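Local coordinates for protein thin, isoform D (Drosophila melanogaster, PDB 6XG7) that probably acts as a ubiquitin-protein ligase, with the NHL-repeat beta-propeller present here as its likely protein-binding part, at residues W143-T146 / F152-V155; V200-S205 / Q211-N216. All blocks are in the same frame, centred on the assembly; numbering follows the deposited sequence.

Contact 1: residues W143-T146 / F152-V155; sequences WGVT and FIYV
Val-145 lays its CG2 methyl alongside the branch methyl of Ile-153, CG2 to CG2 at 3.6 Å, the two side chains running side by side in the same direction. A chi1 of 63° tucks CG1 of Val-145 between the backbone N and the carbonyl carbon and leaves CG2, anti to N, to face the partner strand. CG2 also approaches the carbonyl O of Tyr-154 and, more loosely, CG2 of Val-155 at 4.2 Å. Beta-branched aliphatic residues favour the extended backbone and here fill a buried layer, with Val-145 and Ile-153 against Ile-107 of strand 106-110.

Thr-146 and Tyr-154 project to the other side of the sheet. As a hydrogen-bonded antiparallel pair they exchange two backbone bonds, Thr-146 N to Tyr-154 O at 3.0 Å and Tyr-154 N to Thr-146 O at 2.9 Å; the second is nearly straight, at 173°, though its donor stands somewhat out of the carbonyl plane. This is the hairpin of the two strands 142-147 and 153-157 in an NHL repeat, the inner part of a beta-propeller blade. Val-145 and Val-155 form the neighbouring non-hydrogen-bonded pair, where the CA of Val-145 gives a CA-H...O contact to Tyr-154 O at 3.3 Å.

Thr-146, beta-branched and so at home in a strand, sets its CG2 methyl at a slant across the tyrosine stem, 4.0 Å from Tyr-154 CB, while Thr-146 O lies at the edge of the phenol ring, 3.9 Å from CD1. Tyrosine combines a broad apolar ring, packed on Ile-192 and Val-194 of strand 185-194, with a hydroxyl that hydrogen-bonds Asp-148 OD2. OD1 of the same aspartate accepts the backbone N-H of Phe-152.

Contact 2: residues V200-S205 / Q211-N216; sequences VIVSDS and QIFDVN
Val-202 brings its CG2 methyl against the Phe-213 ring at a slant, 4.0 Å from CE1. This broad apolar ring suits a buried face, where it also meets Phe-176. Val-200 O sits in the ring plane, at its edge, 3.8 Å from CD1. Towards the open end of the hairpin, CG2 of Val-200 meets CG1 of Val-215 at 4.0 Å, the side chains crossing at about a right angle.

Four backbone bonds fix this register, two each between Val-200 and Phe-213 and between Val-202 and Gln-211; the straightest, Val-200 N to Phe-213 O, spans 2.8 Å at 171°. On the other side of the sheet Ile-201 and Ile-212 face each other, CG1 to CG1 at 4.2 Å; like the two valines they are beta-branched and apolar, fit for an extended, buried strand.

At the far end Asp-204 runs beside Gln-211. Its OD2 forms a salt bridge with Arg-209 NE and a hydrogen bond with Asn-207 ND2, while OD1 accepts the backbone N-H of Glu-187; an acidic residue suits this buried place because each oxygen finds a donor. Asp, Asn and Arg joined across the turn between two blade strands are the signature of the NHL repeat.

Overall arrangement
Along the chain the two hairpins follow one another, contact 1 first, in successive NHL repeats, their centres about 11 Å apart. Both lie in one mixed sheet running from strand 142-147 to 219-223, in which 172-179 and 185-194 pair in parallel where the two blades join. Contact 1 joins the first two strands of its blade; contact 2 joins the middle two of the next. The blades pack face against face: Tyr-154 OH of contact 1 comes 3.4 Å from Val-215 CG1, and Tyr-154 CE2 lies 3.9 Å from Val-200 CG2. Strand 185-194, next to 199-204, also packs against Thr-146 and Tyr-154. Such blade-to-blade packing, repeated around the ring, builds the propeller.

Contact 1: residues W143-T146 / F152-V155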
# COMPACT_ATOMS: atom_id res chain seq x y z
N TRP A 143 -1.90 8.44 -3.55
CA TRP A 143 -2.43 7.08 -3.50
C TRP A 143 -1.70 6.30 -2.41
O TRP A 143 -2.07 6.37 -1.24
CB TRP A 143 -2.38 6.42 -4.88
CG TRP A 143 -3.37 5.28 -4.99
CD1 TRP A 143 -3.26 4.04 -4.42
CD2 TRP A 143 -4.61 5.28 -5.70
NE1 TRP A 143 -4.36 3.28 -4.72
CE2 TRP A 143 -5.20 4.01 -5.50
CE3 TRP A 143 -5.29 6.23 -6.46
CZ2 TRP A 143 -6.43 3.66 -6.05
CZ3 TRP A 143 -6.52 5.87 -7.02
CH2 TRP A 143 -7.06 4.60 -6.82
N GLY A 144 -0.64 5.57 -2.74
CA GLY A 144 0.11 4.87 -1.72
C GLY A 144 0.92 5.83 -0.86
O GLY A 144 1.39 6.88 -1.30
N VAL A 145 1.12 5.42 0.40
CA VAL A 145 1.93 6.16 1.35
C VAL A 145 2.66 5.15 2.24
O VAL A 145 2.13 4.10 2.58
CB VAL A 145 1.07 7.17 2.15
CG1 VAL A 145 0.02 6.47 2.99
CG2 VAL A 145 1.96 8.08 2.98
N THR A 146 3.90 5.47 2.58
CA THR A 146 4.67 4.65 3.50
C THR A 146 5.65 5.54 4.26
O THR A 146 5.79 6.73 3.96
CB THR A 146 5.37 3.49 2.78
OG1 THR A 146 5.81 2.52 3.73
CG2 THR A 146 6.55 4.00 1.95
N PHE A 152 10.31 9.66 7.85
CA PHE A 152 9.99 10.33 6.59
C PHE A 152 8.79 9.64 5.94
O PHE A 152 8.62 8.42 6.02
CB PHE A 152 11.18 10.33 5.64
CG PHE A 152 12.32 11.21 6.09
CD1 PHE A 152 12.35 12.57 5.80
CD2 PHE A 152 13.38 10.67 6.80
CE1 PHE A 152 13.42 13.38 6.22
CE2 PHE A 152 14.44 11.46 7.21
CZ PHE A 152 14.45 12.81 6.92
N ILE A 153 7.99 10.45 5.25
CA ILE A 153 6.77 10.02 4.57
C ILE A 153 7.02 10.04 3.06
O ILE A 153 7.48 11.05 2.50
CB ILE A 153 5.59 10.93 4.94
CG1 ILE A 153 5.29 10.86 6.43
CG2 ILE A 153 4.35 10.56 4.14
CD1 ILE A 153 4.32 11.92 6.91
N TYR A 154 6.70 8.94 2.39
CA TYR A 154 6.87 8.79 0.96
C TYR A 154 5.50 8.56 0.34
O TYR A 154 4.78 7.65 0.75
CB TYR A 154 7.77 7.58 0.64
CG TYR A 154 9.17 7.63 1.23
CD1 TYR A 154 9.37 7.45 2.60
CD2 TYR A 154 10.27 7.86 0.43
CE1 TYR A 154 10.63 7.50 3.15
CE2 TYR A 154 11.54 7.93 0.98
CZ TYR A 154 11.71 7.74 2.33
OH TYR A 154 12.99 7.80 2.86
N VAL A 155 5.16 9.38 -0.65
CA VAL A 155 3.82 9.42 -1.24
C VAL A 155 3.90 9.15 -2.73
O VAL A 155 4.67 9.80 -3.45
CB VAL A 155 3.16 10.80 -1.03
CG1 VAL A 155 1.76 10.82 -1.67
CG2 VAL A 155 3.10 11.15 0.42

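Contact 2: residues V200-S205 / Q211-N216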
# COMPACT_ATOMS: atom_id res chain seq x y z
N VAL A 200 13.34 2.44 -2.14
CA VAL A 200 11.95 2.85 -2.33
C VAL A 200 11.39 2.03 -3.48
O VAL A 200 11.84 2.13 -4.62
CB VAL A 200 11.86 4.35 -2.62
CG1 VAL A 200 10.40 4.75 -2.76
CG2 VAL A 200 12.55 5.13 -1.53
N ILE A 201 10.42 1.18 -3.16
CA ILE A 201 9.86 0.19 -4.07
C ILE A 201 8.50 0.70 -4.51
O ILE A 201 7.61 0.90 -3.69
CB ILE A 201 9.73 -1.17 -3.35
CG1 ILE A 201 11.10 -1.64 -2.83
CG2 ILE A 201 9.07 -2.19 -4.27
CD1 ILE A 201 10.98 -2.54 -1.62
N VAL A 202 8.34 0.93 -5.81
CA VAL A 202 7.16 1.60 -6.36
C VAL A 202 6.48 0.68 -7.37
O VAL A 202 7.13 0.17 -8.29
CB VAL A 202 7.54 2.93 -7.03
CG1 VAL A 202 6.30 3.61 -7.62
CG2 VAL A 202 8.28 3.84 -6.04
N SER A 203 5.17 0.48 -7.21
CA SER A 203 4.42 -0.25 -8.23
C SER A 203 4.06 0.72 -9.35
O SER A 203 3.26 1.64 -9.17
CB SER A 203 3.18 -0.96 -7.70
OG SER A 203 2.26 -0.06 -7.12
N ASP A 204 4.69 0.52 -10.50
CA ASP A 204 4.59 1.40 -11.65
C ASP A 204 3.52 0.80 -12.56
O ASP A 204 3.81 0.14 -13.55
CB ASP A 204 5.96 1.48 -12.31
CG ASP A 204 6.01 2.48 -13.44
OD1 ASP A 204 5.02 3.23 -13.61
OD2 ASP A 204 7.03 2.51 -14.17
N SER A 205 2.26 1.03 -12.18
CA SER A 205 1.17 0.16 -12.62
C SER A 205 1.05 0.08 -14.13
O SER A 205 0.95 -1.02 -14.69
CB SER A 205 -0.14 0.61 -11.98
OG SER A 205 0.03 0.66 -10.57
N GLN A 211 9.50 -0.55 -9.82
CA GLN A 211 10.74 0.21 -9.95
C GLN A 211 11.28 0.48 -8.56
O GLN A 211 10.54 0.87 -7.66
CB GLN A 211 10.54 1.51 -10.72
CG GLN A 211 10.44 1.29 -12.22
CD GLN A 211 10.97 2.46 -13.00
OE1 GLN A 211 10.36 3.52 -13.03
NE2 GLN A 211 12.12 2.28 -13.64
N ILE A 212 12.58 0.28 -8.40
CA ILE A 212 13.24 0.39 -7.11
C ILE A 212 14.27 1.51 -7.20
O ILE A 212 15.12 1.49 -8.09
CB ILE A 212 13.89 -0.94 -6.69
CG1 ILE A 212 12.81 -2.03 -6.69
CG2 ILE A 212 14.54 -0.82 -5.33
CD1 ILE A 212 13.30 -3.37 -6.21
N PHE A 213 14.15 2.48 -6.30
CA PHE A 213 14.97 3.68 -6.26
C PHE A 213 15.73 3.72 -4.94
O PHE A 213 15.31 3.14 -3.95
CB PHE A 213 14.09 4.93 -6.28
CG PHE A 213 13.23 5.09 -7.50
CD1 PHE A 213 11.98 4.49 -7.57
CD2 PHE A 213 13.63 5.90 -8.55
CE1 PHE A 213 11.16 4.67 -8.67
CE2 PHE A 213 12.81 6.08 -9.65
CZ PHE A 213 11.59 5.46 -9.71
N ASP A 214 16.83 4.46 -4.91
CA ASP A 214 17.35 4.82 -3.60
C ASP A 214 16.56 6.01 -3.05
O ASP A 214 15.75 6.62 -3.75
CB ASP A 214 18.87 5.03 -3.61
CG ASP A 214 19.33 6.07 -4.61
OD1 ASP A 214 18.70 7.14 -4.72
OD2 ASP A 214 20.38 5.84 -5.27
N VAL A 215 16.77 6.31 -1.76
CA VAL A 215 15.99 7.37 -1.12
C VAL A 215 16.32 8.73 -1.73
O VAL A 215 15.51 9.66 -1.64
CB VAL A 215 16.15 7.38 0.41
CG1 VAL A 215 15.43 6.19 1.04
CG2 VAL A 215 17.63 7.40 0.81
N ASN A 216 17.49 8.86 -2.35
CA ASN A 216 17.84 10.07 -3.07
C ASN A 216 17.13 10.19 -4.42
O ASN A 216 17.18 11.25 -5.03
CB ASN A 216 19.36 10.13 -3.29